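Local coordinates for porin (Acinetobacter baumannii AB307-0294, PDB 5DL7), which forms an outer-membrane beta-barrel of the OprD family and probably acts as a porin, passing small molecules across the outer membrane, at residues 307-317 and 363-371. Numbering follows the deposited sequence.
Sequences FMSSDYSNKDE and FKEDSLEFD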
loop_
_atom_site.group_PDB
_atom_site.type_symbol
_atom_site.label_atom_id
_atom_site.label_comp_id
_atom_site.label_asym_id
_atom_site.label_seq_id
_atom_site.Cartn_x
_atom_site.Cartn_y
_atom_site.Cartn_z
ATOM N N PHE A 307 -1.412 -4.996 -7.582
ATOM C CA PHE A 307 -0.581 -6.195 -7.976
ATOM C C PHE A 307 0.886 -6.118 -7.564
ATOM O O PHE A 307 1.363 -4.949 -7.287
ATOM C CB PHE A 307 -0.714 -6.308 -9.493
ATOM C CG PHE A 307 -1.936 -7.147 -9.912
ATOM C CD1 PHE A 307 -3.221 -6.685 -9.718
ATOM C CD2 PHE A 307 -1.800 -8.392 -10.427
ATOM C CE1 PHE A 307 -4.336 -7.429 -10.156
ATOM C CE2 PHE A 307 -2.910 -9.183 -10.804
ATOM C CZ PHE A 307 -4.186 -8.698 -10.645
ATOM N N MET A 308 1.544 -7.202 -7.445
ATOM C CA MET A 308 2.838 -7.396 -6.850
ATOM C C MET A 308 3.949 -6.717 -7.670
ATOM O O MET A 308 4.882 -6.106 -7.080
ATOM C CB MET A 308 3.139 -8.832 -6.580
ATOM C CG MET A 308 2.186 -9.346 -5.502
ATOM S SD MET A 308 2.265 -11.229 -5.503
ATOM C CE MET A 308 3.959 -11.559 -5.140
ATOM N N SER A 309 3.903 -6.868 -8.995
ATOM C CA SER A 309 5.137 -6.746 -9.788
ATOM C C SER A 309 5.106 -5.464 -10.691
ATOM O O SER A 309 6.085 -5.297 -11.428
ATOM C CB SER A 309 5.382 -7.961 -10.680
ATOM O OG SER A 309 5.454 -9.110 -9.839
ATOM N N SER A 310 4.019 -4.686 -10.671
ATOM C CA SER A 310 3.918 -3.431 -11.408
ATOM C C SER A 310 2.810 -2.630 -10.779
ATOM O O SER A 310 1.894 -3.198 -10.166
ATOM C CB SER A 310 3.517 -3.692 -12.890
ATOM O OG SER A 310 3.210 -2.495 -13.675
ATOM N N ASP A 311 2.773 -1.339 -11.076
ATOM C CA ASP A 311 1.699 -0.467 -10.660
ATOM C C ASP A 311 0.508 -0.415 -11.582
ATOM O O ASP A 311 -0.545 0.117 -11.120
ATOM C CB ASP A 311 2.200 0.883 -10.225
ATOM C CG ASP A 311 2.569 1.779 -11.248
ATOM O OD1 ASP A 311 2.371 1.595 -12.497
ATOM O OD2 ASP A 311 2.618 2.971 -10.910
ATOM N N TYR A 312 0.631 -0.880 -12.813
ATOM C CA TYR A 312 -0.505 -0.895 -13.799
ATOM C C TYR A 312 -1.144 0.464 -13.978
ATOM O O TYR A 312 -2.263 0.550 -14.461
ATOM C CB TYR A 312 -1.527 -1.996 -13.452
ATOM C CG TYR A 312 -1.086 -3.373 -13.806
ATOM C CD1 TYR A 312 -0.383 -4.088 -12.928
ATOM C CD2 TYR A 312 -1.481 -3.957 -14.933
ATOM C CE1 TYR A 312 0.105 -5.380 -13.237
ATOM C CE2 TYR A 312 -1.076 -5.221 -15.292
ATOM C CZ TYR A 312 -0.298 -5.939 -14.444
ATOM O OH TYR A 312 0.206 -7.197 -14.761
ATOM N N SER A 313 -0.377 1.558 -13.757
ATOM C CA SER A 313 -0.883 2.930 -13.703
ATOM C C SER A 313 -0.248 3.852 -14.761
ATOM O O SER A 313 -0.206 5.115 -14.534
ATOM C CB SER A 313 -0.774 3.511 -12.250
ATOM O OG SER A 313 -1.509 2.635 -11.306
ATOM N N ASN A 314 0.229 3.283 -15.861
ATOM C CA ASN A 314 0.910 4.068 -16.905
ATOM C C ASN A 314 -0.049 4.904 -17.687
ATOM O O ASN A 314 -1.298 4.615 -17.742
ATOM C CB ASN A 314 1.622 3.089 -17.801
ATOM C CG ASN A 314 2.743 2.405 -17.069
ATOM O OD1 ASN A 314 3.761 3.045 -16.739
ATOM N ND2 ASN A 314 2.596 1.131 -16.686
ATOM N N LYS A 315 0.498 5.904 -18.375
ATOM C CA LYS A 315 -0.213 6.749 -19.336
ATOM C C LYS A 315 -0.981 5.828 -20.360
ATOM O O LYS A 315 -0.430 4.897 -20.973
ATOM C CB LYS A 315 0.737 7.685 -20.055
ATOM C CG LYS A 315 -0.039 8.635 -20.960
ATOM C CD LYS A 315 0.470 9.194 -22.170
ATOM C CE LYS A 315 -0.422 10.066 -23.015
ATOM N NZ LYS A 315 -0.911 9.449 -24.165
ATOM N N ASP A 316 -2.262 6.080 -20.473
ATOM C CA ASP A 316 -3.211 5.422 -21.365
ATOM C C ASP A 316 -3.495 3.981 -21.135
ATOM O O ASP A 316 -4.238 3.357 -21.906
ATOM C CB ASP A 316 -2.832 5.632 -22.785
ATOM C CG ASP A 316 -3.085 7.160 -23.216
ATOM O OD1 ASP A 316 -3.719 7.989 -22.598
ATOM O OD2 ASP A 316 -2.785 7.277 -24.397
ATOM N N GLU A 317 -2.985 3.436 -20.022
ATOM C CA GLU A 317 -3.084 1.972 -19.833
ATOM C C GLU A 317 -4.532 1.597 -19.488
ATOM O O GLU A 317 -5.095 2.170 -18.551
ATOM C CB GLU A 317 -2.187 1.616 -18.709
ATOM C CG GLU A 317 -2.080 0.136 -18.413
ATOM C CD GLU A 317 -0.909 -0.348 -17.626
ATOM O OE1 GLU A 317 -0.146 0.477 -17.070
ATOM O OE2 GLU A 317 -0.747 -1.644 -17.561
ATOM N N PHE A 363 2.898 -0.446 -25.372
ATOM C CA PHE A 363 3.402 -1.534 -24.596
ATOM C C PHE A 363 2.231 -2.262 -23.842
ATOM O O PHE A 363 1.087 -1.826 -23.834
ATOM C CB PHE A 363 4.521 -1.045 -23.633
ATOM C CG PHE A 363 5.676 -0.384 -24.341
ATOM C CD1 PHE A 363 6.630 -1.193 -24.903
ATOM C CD2 PHE A 363 5.630 0.974 -24.684
ATOM C CE1 PHE A 363 7.712 -0.764 -25.633
ATOM C CE2 PHE A 363 6.742 1.486 -25.404
ATOM C CZ PHE A 363 7.708 0.628 -25.871
ATOM N N LYS A 364 2.635 -3.412 -23.284
ATOM C CA LYS A 364 1.683 -4.293 -22.628
ATOM C C LYS A 364 2.354 -4.983 -21.481
ATOM O O LYS A 364 3.620 -5.197 -21.430
ATOM C CB LYS A 364 0.938 -5.233 -23.653
ATOM C CG LYS A 364 1.815 -6.176 -24.310
ATOM C CD LYS A 364 1.092 -6.857 -25.464
ATOM C CE LYS A 364 2.204 -7.761 -26.047
ATOM N NZ LYS A 364 1.706 -8.509 -27.144
ATOM N N GLU A 365 1.533 -5.430 -20.499
ATOM C CA GLU A 365 2.055 -6.208 -19.333
ATOM C C GLU A 365 0.983 -7.108 -18.768
ATOM O O GLU A 365 -0.219 -6.798 -18.955
ATOM C CB GLU A 365 2.630 -5.290 -18.224
ATOM C CG GLU A 365 1.550 -4.379 -17.700
ATOM C CD GLU A 365 2.051 -3.301 -16.709
ATOM O OE1 GLU A 365 3.055 -3.552 -16.019
ATOM O OE2 GLU A 365 1.306 -2.291 -16.373
ATOM N N ASP A 366 1.370 -8.174 -18.125
ATOM C CA ASP A 366 0.362 -9.058 -17.493
ATOM C C ASP A 366 0.930 -9.736 -16.284
ATOM O O ASP A 366 2.151 -9.901 -16.148
ATOM C CB ASP A 366 -0.379 -9.959 -18.436
ATOM C CG ASP A 366 0.394 -11.148 -18.996
ATOM O OD1 ASP A 366 1.625 -11.249 -18.826
ATOM O OD2 ASP A 366 -0.254 -12.049 -19.654
ATOM N N SER A 367 0.040 -10.105 -15.388
ATOM C CA SER A 367 0.412 -10.817 -14.138
ATOM C C SER A 367 -0.589 -11.910 -13.826
ATOM O O SER A 367 -1.804 -11.615 -13.811
ATOM C CB SER A 367 0.272 -9.833 -12.963
ATOM O OG SER A 367 1.220 -8.792 -12.931
ATOM N N LEU A 368 -0.062 -13.046 -13.495
ATOM C CA LEU A 368 -0.855 -14.156 -12.868
ATOM C C LEU A 368 -0.338 -14.304 -11.448
ATOM O O LEU A 368 0.827 -14.595 -11.274
ATOM C CB LEU A 368 -0.794 -15.486 -13.649
ATOM C CG LEU A 368 -1.597 -16.659 -13.031
ATOM C CD1 LEU A 368 -3.140 -16.249 -13.011
ATOM C CD2 LEU A 368 -1.304 -17.825 -13.935
ATOM N N GLU A 369 -1.206 -14.142 -10.475
ATOM C CA GLU A 369 -0.849 -14.270 -9.081
ATOM C C GLU A 369 -1.649 -15.314 -8.311
ATOM O O GLU A 369 -2.782 -15.602 -8.594
ATOM C CB GLU A 369 -1.069 -13.019 -8.261
ATOM C CG GLU A 369 -0.339 -11.813 -8.902
ATOM C CD GLU A 369 -0.359 -10.568 -7.964
ATOM O OE1 GLU A 369 -0.999 -10.537 -6.907
ATOM O OE2 GLU A 369 0.315 -9.568 -8.428
ATOM N N PHE A 370 -0.979 -15.863 -7.322
ATOM C CA PHE A 370 -1.494 -16.814 -6.303
ATOM C C PHE A 370 -1.152 -16.353 -4.913
ATOM O O PHE A 370 -0.077 -15.864 -4.715
ATOM C CB PHE A 370 -0.934 -18.218 -6.472
ATOM C CG PHE A 370 -1.288 -18.788 -7.751
ATOM C CD1 PHE A 370 -2.529 -19.416 -7.882
ATOM C CD2 PHE A 370 -0.468 -18.670 -8.889
ATOM C CE1 PHE A 370 -2.997 -19.988 -9.094
ATOM C CE2 PHE A 370 -0.889 -19.260 -10.122
ATOM C CZ PHE A 370 -2.180 -19.869 -10.222
ATOM N N ASP A 371 -2.131 -16.453 -3.966
ATOM C CA ASP A 371 -1.981 -15.957 -2.603
ATOM C C ASP A 371 -2.652 -16.989 -1.712
ATOM O O ASP A 371 -3.824 -17.147 -1.829
ATOM C CB ASP A 371 -2.653 -14.599 -2.543
ATOM C CG ASP A 371 -2.550 -13.882 -1.235
ATOM O OD1 ASP A 371 -2.016 -14.353 -0.231
ATOM O OD2 ASP A 371 -2.871 -12.628 -1.216
HETATM O O HOH W 1 2.026 -8.977 -10.380
#
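Glu-365, Ser-367 and Glu-369, spaced along one face of barrel strand 363-375, meet Met-308, Ser-310 and Tyr-312 of the loop between strands 278-288 and 318-327, which lies folded against the inside of the porin barrel. Hydrogen bonds carry much of the contact. Met-308 N points almost straight (178°) at Glu-369 OE2, 2.8 Å away, while OE1 of the same carboxylate is held by Arg-346 in a salt bridge. A chi1 of 172° swings Ser-310 OG away from its backbone N and onto Glu-365, where it gives its proton to the syn lone pair of OE1 at 2.6 Å; the same OG accepts from Tyr-312 N in an ST turn. Tyr-393 also binds that OE1. At the end of its ring, Tyr-312 OH shares a 2.6 Å hydrogen bond with Ser-367 OG, which lies in the ring plane. Stacking adds to this: the Glu-365 carboxylate lies over one face of Tyr-312, planes 25° apart, with OE2 offset toward the rim. Glu-365 OE2 also comes within 2.5 Å of Glu-317 OE2, consistent with a proton shared between the two acids. A water bridges the segments, accepting from Ser-309 N, hydrogen-bonding Ser-367 OG and donating to Glu-369 OE2 at 2.7 Å.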